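PDB 2EBF: dermonecrotic toxin from Pasteurella multocida, which acts as a potent mitogen and bone-resorbing dermonecrotic toxin, associated with severe progressive atrophic rhinitis in pigs, and is represented here by its C-terminal region. Local coordinates for residues T339-I344 and L520-K525; A343-I348 and N368-V373; I348-Q353 and W537-D542. All blocks are in the same frame, centred on the assembly; numbering follows the deposited sequence.

Interaction 1. Residues T339-I344 and L520-K525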
loop_
_atom_site.group_PDB
_atom_site.type_symbol
_atom_site.label_atom_id
_atom_site.label_comp_id
_atom_site.label_asym_id
_atom_site.label_seq_id
_atom_site.Cartn_x
_atom_site.Cartn_y
_atom_site.Cartn_z
ATOM N N THR A 339 -2.922 2.388 -23.682
ATOM C CA THR A 339 -3.500 2.678 -25.000
ATOM C C THR A 339 -3.699 4.181 -25.309
ATOM O O THR A 339 -3.261 4.652 -26.363
ATOM C CB THR A 339 -4.784 1.820 -25.244
ATOM O OG1 THR A 339 -4.380 0.475 -25.509
ATOM C CG2 THR A 339 -5.579 2.331 -26.441
ATOM N N PRO A 340 -4.361 4.940 -24.412
ATOM C CA PRO A 340 -4.533 6.356 -24.718
ATOM C C PRO A 340 -3.212 7.101 -24.919
ATOM O O PRO A 340 -3.094 7.891 -25.861
ATOM C CB PRO A 340 -5.280 6.901 -23.492
ATOM C CG PRO A 340 -5.944 5.705 -22.906
ATOM C CD PRO A 340 -5.011 4.574 -23.140
ATOM N N TRP A 341 -2.224 6.832 -24.066
ATOM C CA TRP A 341 -0.939 7.536 -24.149
ATOM C C TRP A 341 -0.159 7.151 -25.408
ATOM O O TRP A 341 0.365 8.022 -26.118
ATOM C CB TRP A 341 -0.100 7.301 -22.885
ATOM C CG TRP A 341 1.120 8.208 -22.789
ATOM C CD1 TRP A 341 1.192 9.444 -22.179
ATOM C CD2 TRP A 341 2.422 7.946 -23.310
ATOM N NE1 TRP A 341 2.458 9.954 -22.297
ATOM C CE2 TRP A 341 3.236 9.055 -22.984
ATOM C CE3 TRP A 341 2.989 6.872 -24.023
ATOM C CZ2 TRP A 341 4.582 9.129 -23.355
ATOM C CZ3 TRP A 341 4.315 6.947 -24.390
ATOM C CH2 TRP A 341 5.108 8.069 -24.052
ATOM N N ASP A 342 -0.086 5.848 -25.677
ATOM C CA ASP A 342 0.589 5.337 -26.869
ATOM C C ASP A 342 -0.031 5.853 -28.178
ATOM O O ASP A 342 0.675 5.997 -29.180
ATOM C CB ASP A 342 0.610 3.803 -26.866
ATOM C CG ASP A 342 1.733 3.222 -26.008
ATOM O OD1 ASP A 342 2.753 3.913 -25.761
ATOM O OD2 ASP A 342 1.599 2.051 -25.585
ATOM N N ALA A 343 -1.341 6.114 -28.166
ATOM C CA ALA A 343 -2.036 6.677 -29.330
ATOM C C ALA A 343 -1.601 8.108 -29.686
ATOM O O ALA A 343 -1.678 8.513 -30.853
ATOM C CB ALA A 343 -3.545 6.620 -29.128
ATOM N N ILE A 344 -1.156 8.873 -28.692
ATOM C CA ILE A 344 -0.691 10.236 -28.936
ATOM C C ILE A 344 0.828 10.271 -29.104
ATOM O O ILE A 344 1.337 10.843 -30.073
ATOM C CB ILE A 344 -1.111 11.232 -27.804
ATOM C CG1 ILE A 344 -2.595 11.089 -27.431
ATOM C CG2 ILE A 344 -0.766 12.675 -28.182
ATOM C CD1 ILE A 344 -3.574 11.369 -28.560
ATOM N N LEU A 520 5.402 9.456 -14.654
ATOM C CA LEU A 520 4.582 10.654 -14.401
ATOM C C LEU A 520 3.848 11.064 -15.661
ATOM O O LEU A 520 2.707 11.527 -15.626
ATOM C CB LEU A 520 5.468 11.832 -13.994
ATOM C CG LEU A 520 6.064 11.973 -12.605
ATOM C CD1 LEU A 520 7.352 12.775 -12.717
ATOM C CD2 LEU A 520 5.076 12.655 -11.647
ATOM N N VAL A 521 4.540 10.875 -16.779
ATOM C CA VAL A 521 4.146 11.382 -18.071
ATOM C C VAL A 521 2.970 10.565 -18.616
ATOM O O VAL A 521 2.017 11.120 -19.177
ATOM C CB VAL A 521 5.439 11.424 -18.927
ATOM C CG1 VAL A 521 5.347 10.743 -20.263
ATOM C CG2 VAL A 521 6.016 12.805 -18.944
ATOM N N GLN A 522 3.013 9.252 -18.397
ATOM C CA GLN A 522 1.868 8.393 -18.727
ATOM C C GLN A 522 0.652 8.715 -17.874
ATOM O O GLN A 522 -0.452 8.873 -18.400
ATOM C CB GLN A 522 2.238 6.917 -18.616
ATOM C CG GLN A 522 3.137 6.452 -19.737
ATOM C CD GLN A 522 4.562 6.933 -19.588
ATOM O OE1 GLN A 522 5.113 6.934 -18.488
ATOM N NE2 GLN A 522 5.179 7.320 -20.701
ATOM N N TYR A 523 0.840 8.809 -16.562
ATOM C CA TYR A 523 -0.277 9.154 -15.690
ATOM C C TYR A 523 -0.850 10.529 -15.988
ATOM O O TYR A 523 -2.058 10.706 -15.920
ATOM C CB TYR A 523 0.103 9.049 -14.218
ATOM C CG TYR A 523 0.100 7.638 -13.676
ATOM C CD1 TYR A 523 -1.103 6.964 -13.417
ATOM C CD2 TYR A 523 1.293 6.987 -13.393
ATOM C CE1 TYR A 523 -1.108 5.663 -12.906
ATOM C CE2 TYR A 523 1.299 5.686 -12.873
ATOM C CZ TYR A 523 0.100 5.036 -12.632
ATOM O OH TYR A 523 0.114 3.752 -12.122
ATOM N N LEU A 524 0.006 11.492 -16.340
ATOM C CA LEU A 524 -0.450 12.871 -16.570
ATOM C C LEU A 524 -0.868 13.146 -18.020
ATOM O O LEU A 524 -1.335 14.245 -18.340
ATOM C CB LEU A 524 0.602 13.891 -16.104
ATOM C CG LEU A 524 0.914 13.959 -14.599
ATOM C CD1 LEU A 524 2.057 14.948 -14.330
ATOM C CD2 LEU A 524 -0.336 14.343 -13.764
ATOM N N LYS A 525 -0.710 12.146 -18.886
ATOM C CA LYS A 525 -1.132 12.248 -20.289
ATOM C C LYS A 525 -0.348 13.336 -21.045
ATOM O O LYS A 525 -0.917 14.086 -21.842
ATOM C CB LYS A 525 -2.644 12.510 -20.412
ATOM C CG LYS A 525 -3.572 11.568 -19.617
ATOM C CD LYS A 525 -4.123 12.199 -18.334
ATOM C CE LYS A 525 -5.087 13.342 -18.615
ATOM N NZ LYS A 525 -5.552 14.016 -17.359
#
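W341 reaches from helix 339-345 onto the last turn of helix 520-524 and meets V521, Q522 and K525. With CG anti to the backbone N (chi1 -169°), CB carries the indole toward this turn. W341 CG is 4.1 Å from both CA and CG of Q522, and W341 CD1 lies 3.5 Å from V521 O. K525 CA lies near CD1, at the ring's edge and close to its plane. At NE1 the pyrrole nitrogen is hydrogen-bonded to I526 O, just past the helix end. That end is a Schellman motif: K525, with positive phi, turns the chain out of the helix and on toward strand 528-531 of the six-stranded mixed sheet. Farther out, W341 CZ2 touches V521 CG1 at 3.6 Å. One face of the indole is covered by Q522, whose chain bends at chi2 (75°). Q522 CG makes a CH-pi contact, 4.0 Å from the centroid of the five-membered ring of W341, while Q522 NE2 stands over the six-membered ring toward the rim, 3.3 Å from W341 CZ2 and 3.4 Å from W341 CH2. Amide and indole planes are inclined by 69°; Q522 NE2 is hydrogen-bonded to N508 OD1 and its OE1 to G519 N.

Interaction 2. Residues A343-I348 and N368-V373; sequences AIYGDI and NTYRGV
I344 and Y370 mark the closest backbone approach, their CA atoms 9.7 Å apart, so the last turn of helix 339-345 and the end of helix 359-370 meet through side chains alone. Y345 and Y370 carry most of the contact. Their rings form an edge-to-face (T-shaped) pair with centroids 5.0 Å apart and planes at 72°, the edge of Y345 directed at the face of Y370. That edge runs along the Y370 ring: Y345 CE2 lies 3.8 Å from Y370 CZ, near the phenol end, and Y345 OH stands over the ring toward its rim, 3.3 Å from both CD1 and CG of Y370. The two side chains slide past each other in opposite directions. I344 adds a smaller apolar touch, its CG2 lying 4.1 Å from Y370 CE1. A chi1 of -47° sets CG1 of I344 beside the backbone N and leaves the CG2 methyl anti to it; this methyl also sits over the centre of the Y345 ring and so packs against both tyrosines.

After Y370 the chain leaves helix 359-370 through R371, with positive phi, and enters strand 372-376 of the mixed sheet; the contact therefore sets helix 339-345 beside this helix-to-strand junction. P527 touches both tyrosines from the loop before strand 528-531.

No hydrogen bond links the two phenols. Y345 OH is hydrogen-bonded to K525 O, and Y370 OH to Y350 OH. Because a carbonyl can only accept, the proton of Y345 is committed to K525, and it is the oxygen of a fixed hydroxyl, not an O-H bond aimed at the pi system, that rests on the Y370 face.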
loop_
_atom_site.group_PDB
_atom_site.type_symbol
_atom_site.label_atom_id
_atom_site.label_comp_id
_atom_site.label_asym_id
_atom_site.label_seq_id
_atom_site.Cartn_x
_atom_site.Cartn_y
_atom_site.Cartn_z
ATOM N N ALA A 343 -1.341 6.114 -28.166
ATOM C CA ALA A 343 -2.036 6.677 -29.330
ATOM C C ALA A 343 -1.601 8.108 -29.686
ATOM O O ALA A 343 -1.678 8.513 -30.853
ATOM C CB ALA A 343 -3.545 6.620 -29.128
ATOM N N ILE A 344 -1.156 8.873 -28.692
ATOM C CA ILE A 344 -0.691 10.236 -28.936
ATOM C C ILE A 344 0.828 10.271 -29.104
ATOM O O ILE A 344 1.337 10.843 -30.073
ATOM C CB ILE A 344 -1.111 11.232 -27.804
ATOM C CG1 ILE A 344 -2.595 11.089 -27.431
ATOM C CG2 ILE A 344 -0.766 12.675 -28.182
ATOM C CD1 ILE A 344 -3.574 11.369 -28.560
ATOM N N TYR A 345 1.545 9.648 -28.167
ATOM C CA TYR A 345 2.997 9.805 -28.085
ATOM C C TYR A 345 3.801 8.549 -28.409
ATOM O O TYR A 345 5.033 8.599 -28.428
ATOM C CB TYR A 345 3.381 10.267 -26.683
ATOM C CG TYR A 345 2.534 11.392 -26.145
ATOM C CD1 TYR A 345 1.541 11.147 -25.201
ATOM C CD2 TYR A 345 2.731 12.706 -26.570
ATOM C CE1 TYR A 345 0.756 12.188 -24.684
ATOM C CE2 TYR A 345 1.947 13.753 -26.060
ATOM C CZ TYR A 345 0.968 13.485 -25.121
ATOM O OH TYR A 345 0.198 14.515 -24.614
ATOM N N GLY A 346 3.113 7.432 -28.646
ATOM C CA GLY A 346 3.775 6.124 -28.745
ATOM C C GLY A 346 4.106 5.586 -30.121
ATOM O O GLY A 346 4.682 4.502 -30.238
ATOM N N ASP A 347 3.742 6.328 -31.169
ATOM C CA ASP A 347 4.120 5.969 -32.535
ATOM C C ASP A 347 5.633 5.955 -32.640
ATOM O O ASP A 347 6.308 6.756 -31.985
ATOM C CB ASP A 347 3.557 6.980 -33.545
ATOM C CG ASP A 347 3.807 6.564 -34.990
ATOM O OD1 ASP A 347 3.079 5.671 -35.483
ATOM O OD2 ASP A 347 4.729 7.118 -35.628
ATOM N N ILE A 348 6.175 5.062 -33.468
ATOM C CA ILE A 348 7.628 4.988 -33.633
ATOM C C ILE A 348 8.226 6.331 -34.057
ATOM O O ILE A 348 9.348 6.657 -33.676
ATOM C CB ILE A 348 8.089 3.840 -34.601
ATOM C CG1 ILE A 348 9.620 3.825 -34.720
ATOM C CG2 ILE A 348 7.445 3.980 -35.984
ATOM C CD1 ILE A 348 10.243 2.448 -34.755
ATOM N N ASN A 368 -1.280 24.356 -25.186
ATOM C CA ASN A 368 -2.679 24.475 -25.614
ATOM C C ASN A 368 -3.407 23.158 -25.873
ATOM O O ASN A 368 -4.618 23.073 -25.649
ATOM C CB ASN A 368 -2.798 25.402 -26.828
ATOM C CG ASN A 368 -2.245 26.793 -26.559
ATOM O OD1 ASN A 368 -1.663 27.424 -27.445
ATOM N ND2 ASN A 368 -2.432 27.284 -25.343
ATOM N N THR A 369 -2.679 22.142 -26.326
ATOM C CA THR A 369 -3.272 20.826 -26.606
ATOM C C THR A 369 -3.019 19.819 -25.475
ATOM O O THR A 369 -3.967 19.251 -24.919
ATOM C CB THR A 369 -2.775 20.260 -27.962
ATOM O OG1 THR A 369 -3.184 21.134 -29.019
ATOM C CG2 THR A 369 -3.342 18.876 -28.232
ATOM N N TYR A 370 -1.749 19.595 -25.136
ATOM C CA TYR A 370 -1.410 18.599 -24.116
ATOM C C TYR A 370 -1.669 19.099 -22.699
ATOM O O TYR A 370 -1.854 18.296 -21.778
ATOM C CB TYR A 370 0.041 18.150 -24.238
ATOM C CG TYR A 370 0.479 17.698 -25.612
ATOM C CD1 TYR A 370 -0.414 17.092 -26.501
ATOM C CD2 TYR A 370 1.805 17.852 -26.013
ATOM C CE1 TYR A 370 0.003 16.667 -27.767
ATOM C CE2 TYR A 370 2.233 17.428 -27.273
ATOM C CZ TYR A 370 1.326 16.838 -28.141
ATOM O OH TYR A 370 1.749 16.420 -29.380
ATOM N N ARG A 371 -1.662 20.423 -22.536
ATOM C CA ARG A 371 -1.860 21.091 -21.238
ATOM C C ARG A 371 -0.679 20.872 -20.285
ATOM O O ARG A 371 -0.737 21.249 -19.120
ATOM C CB ARG A 371 -3.171 20.649 -20.571
ATOM C CG ARG A 371 -4.392 20.637 -21.503
ATOM C CD ARG A 371 -5.059 21.991 -21.543
ATOM N NE ARG A 371 -5.350 22.436 -20.186
ATOM C CZ ARG A 371 -6.019 23.537 -19.874
ATOM N NH1 ARG A 371 -6.497 24.331 -20.827
ATOM N NH2 ARG A 371 -6.212 23.840 -18.597
ATOM N N GLY A 372 0.391 20.264 -20.787
ATOM C CA GLY A 372 1.582 20.063 -19.981
ATOM C C GLY A 372 2.699 19.378 -20.731
ATOM O O GLY A 372 2.486 18.790 -21.796
ATOM N N VAL A 373 3.897 19.470 -20.163
ATOM C CA VAL A 373 5.061 18.774 -20.689
ATOM C C VAL A 373 6.043 18.550 -19.548
ATOM O O VAL A 373 6.087 19.329 -18.600
ATOM C CB VAL A 373 5.724 19.539 -21.883
ATOM C CG1 VAL A 373 6.243 20.902 -21.461
ATOM C CG2 VAL A 373 6.841 18.705 -22.527
#

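Interaction 3. Residues I348-Q353 and W537-D542; sequences INYDEQ and WQFLPD
This is a buried aromatic contact between the first turn of helix 350-356 and strand 537-539, an outermost strand of the six-stranded mixed sheet, where it runs antiparallel to strand 528-531. Y350 and F539 form an edge-to-face (T-shaped) pair, with centroids 4.7 Å apart and planes at 79°. The edge belongs to Y350: its CD2 sits above the centre of the F539 ring, and Y350 CE2 lies 3.5 Å from F539 CD2. Both rings extend from the backbone with CG anti to N, and the two side chains cross at about a right angle. Y350 presents the CD2-CE2 side of its ring, and its hydroxyl, beyond F539, is hydrogen-bonded to Y370 OH.

D351 fills in alongside. D351 CA is 3.9 Å from F539 CB, and its CB lies at the edge of the phenyl ring, near the ring plane, so F539 is met over a face by one helix residue and along an edge by the next. F539 also touches W341 and Y345 of helix 339-345, as well as P527, which places it between the sheet margin and two consecutive helices.

No direct hydrogen bond joins the segments, but a water does: it donates to D351 O at 2.7 Å and accepts from F539 N at 3.0 Å. The D351 carboxylate turns instead to its own helix. Its CG lies between the backbone N and the carbonyl carbon, which brings D351 OD1 to 2.7 Å from E352 N in a weak, bent hydrogen bond with an angle of 125° at the hydrogen.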
loop_
_atom_site.group_PDB
_atom_site.type_symbol
_atom_site.label_atom_id
_atom_site.label_comp_id
_atom_site.label_asym_id
_atom_site.label_seq_id
_atom_site.Cartn_x
_atom_site.Cartn_y
_atom_site.Cartn_z
ATOM N N ILE A 348 6.175 5.062 -33.468
ATOM C CA ILE A 348 7.628 4.988 -33.633
ATOM C C ILE A 348 8.226 6.331 -34.057
ATOM O O ILE A 348 9.348 6.657 -33.676
ATOM C CB ILE A 348 8.089 3.840 -34.601
ATOM C CG1 ILE A 348 9.620 3.825 -34.720
ATOM C CG2 ILE A 348 7.445 3.980 -35.984
ATOM C CD1 ILE A 348 10.243 2.448 -34.755
ATOM N N ASN A 349 7.475 7.108 -34.830
ATOM C CA ASN A 349 7.999 8.368 -35.343
ATOM C C ASN A 349 7.482 9.606 -34.619
ATOM O O ASN A 349 7.584 10.721 -35.147
ATOM C CB ASN A 349 7.754 8.484 -36.847
ATOM C CG ASN A 349 8.539 7.464 -37.640
ATOM O OD1 ASN A 349 9.703 7.190 -37.340
ATOM N ND2 ASN A 349 7.909 6.898 -38.662
ATOM N N TYR A 350 6.956 9.434 -33.409
ATOM C CA TYR A 350 6.493 10.617 -32.675
ATOM C C TYR A 350 7.627 11.604 -32.447
ATOM O O TYR A 350 7.420 12.818 -32.537
ATOM C CB TYR A 350 5.804 10.304 -31.343
ATOM C CG TYR A 350 5.372 11.595 -30.660
ATOM C CD1 TYR A 350 4.270 12.318 -31.126
ATOM C CD2 TYR A 350 6.098 12.125 -29.589
ATOM C CE1 TYR A 350 3.889 13.514 -30.528
ATOM C CE2 TYR A 350 5.714 13.324 -28.978
ATOM C CZ TYR A 350 4.617 14.009 -29.456
ATOM O OH TYR A 350 4.243 15.195 -28.867
ATOM N N ASP A 351 8.818 11.085 -32.160
ATOM C CA ASP A 351 9.989 11.927 -31.934
ATOM C C ASP A 351 10.324 12.828 -33.131
ATOM O O ASP A 351 10.693 13.991 -32.952
ATOM C CB ASP A 351 11.199 11.090 -31.512
ATOM C CG ASP A 351 11.637 10.081 -32.575
ATOM O OD1 ASP A 351 10.872 9.782 -33.523
ATOM O OD2 ASP A 351 12.773 9.588 -32.448
ATOM N N GLU A 352 10.177 12.286 -34.340
ATOM C CA GLU A 352 10.392 13.056 -35.569
ATOM C C GLU A 352 9.282 14.077 -35.779
ATOM O O GLU A 352 9.534 15.191 -36.238
ATOM C CB GLU A 352 10.480 12.131 -36.784
ATOM C CG GLU A 352 11.616 11.132 -36.724
ATOM C CD GLU A 352 11.695 10.251 -37.967
ATOM O OE1 GLU A 352 10.829 10.385 -38.868
ATOM O OE2 GLU A 352 12.630 9.417 -38.037
ATOM N N GLN A 353 8.055 13.695 -35.449
ATOM C CA GLN A 353 6.930 14.616 -35.541
ATOM C C GLN A 353 7.099 15.788 -34.565
ATOM O O GLN A 353 6.846 16.945 -34.924
ATOM C CB GLN A 353 5.621 13.881 -35.291
ATOM C CG GLN A 353 5.278 12.869 -36.378
ATOM C CD GLN A 353 4.336 11.788 -35.895
ATOM O OE1 GLN A 353 3.530 12.008 -34.988
ATOM N NE2 GLN A 353 4.428 10.603 -36.505
ATOM N N TRP A 537 15.714 20.336 -28.332
ATOM C CA TRP A 537 14.645 19.887 -27.448
ATOM C C TRP A 537 13.950 18.705 -28.102
ATOM O O TRP A 537 13.336 18.850 -29.149
ATOM C CB TRP A 537 13.664 21.033 -27.244
ATOM C CG TRP A 537 12.523 20.771 -26.310
ATOM C CD1 TRP A 537 12.494 19.905 -25.258
ATOM C CD2 TRP A 537 11.258 21.437 -26.319
ATOM N NE1 TRP A 537 11.274 19.972 -24.622
ATOM C CE2 TRP A 537 10.498 20.908 -25.251
ATOM C CE3 TRP A 537 10.689 22.430 -27.129
ATOM C CZ2 TRP A 537 9.195 21.337 -24.971
ATOM C CZ3 TRP A 537 9.393 22.861 -26.844
ATOM C CH2 TRP A 537 8.662 22.308 -25.779
ATOM N N GLN A 538 14.043 17.535 -27.480
ATOM C CA GLN A 538 13.513 16.337 -28.111
ATOM C C GLN A 538 12.697 15.455 -27.195
ATOM O O GLN A 538 12.837 15.511 -25.977
ATOM C CB GLN A 538 14.640 15.525 -28.743
ATOM C CG GLN A 538 15.746 15.155 -27.796
ATOM C CD GLN A 538 17.090 15.040 -28.498
ATOM O OE1 GLN A 538 17.205 15.292 -29.702
ATOM N NE2 GLN A 538 18.115 14.651 -27.746
ATOM N N PHE A 539 11.859 14.639 -27.824
ATOM C CA PHE A 539 11.013 13.675 -27.151
ATOM C C PHE A 539 11.849 12.588 -26.493
ATOM O O PHE A 539 12.879 12.165 -27.029
ATOM C CB PHE A 539 10.052 13.072 -28.170
ATOM C CG PHE A 539 9.092 12.067 -27.600
ATOM C CD1 PHE A 539 9.120 10.747 -28.034
ATOM C CD2 PHE A 539 8.151 12.441 -26.646
ATOM C CE1 PHE A 539 8.224 9.814 -27.526
ATOM C CE2 PHE A 539 7.247 11.509 -26.128
ATOM C CZ PHE A 539 7.289 10.200 -26.563
ATOM N N LEU A 540 11.390 12.151 -25.326
ATOM C CA LEU A 540 12.010 11.077 -24.580
ATOM C C LEU A 540 11.031 9.893 -24.583
ATOM O O LEU A 540 10.115 9.864 -23.775
ATOM C CB LEU A 540 12.239 11.545 -23.147
ATOM C CG LEU A 540 13.481 11.249 -22.316
ATOM C CD1 LEU A 540 13.036 11.155 -20.860
ATOM C CD2 LEU A 540 14.191 9.972 -22.723
ATOM N N PRO A 541 11.198 8.943 -25.528
ATOM C CA PRO A 541 10.270 7.811 -25.679
ATOM C C PRO A 541 10.214 6.875 -24.483
ATOM O O PRO A 541 11.201 6.724 -23.767
ATOM C CB PRO A 541 10.819 7.054 -26.898
ATOM C CG PRO A 541 12.224 7.471 -27.015
ATOM C CD PRO A 541 12.273 8.899 -26.537
ATOM N N ASP A 542 9.059 6.250 -24.279
ATOM C CA ASP A 542 8.921 5.214 -23.259
ATOM C C ASP A 542 9.426 3.909 -23.860
ATOM O O ASP A 542 8.735 3.275 -24.655
ATOM C CB ASP A 542 7.459 5.070 -22.821
ATOM C CG ASP A 542 7.308 4.290 -21.520
ATOM O OD1 ASP A 542 8.279 4.228 -20.740
ATOM O OD2 ASP A 542 6.209 3.752 -21.271
HETATM O O HOH W 1 12.091 14.698 -30.791
#

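The three contacts form one continuous patch within the C2 family region of the toxin, with centres about 7 Å (interactions 1 and 2), about 10 Å (2 and 3) and about 13 Å (1 and 3) apart. Helices 339-345, 350-356 and 359-370 follow one another in the chain. Interaction 1 joins the first of them to helix 520-524, interaction 2 joins it to the end of the third, and interaction 3 joins the second to strand 537-539. Interactions 2 and 3 reach the same mixed sheet, at strands 372-376 and 537-539. Interactions 1 and 3 alternate along the chain and join the first two helices to segments 176 and 184 residues further on, whereas interaction 2 spans only 20.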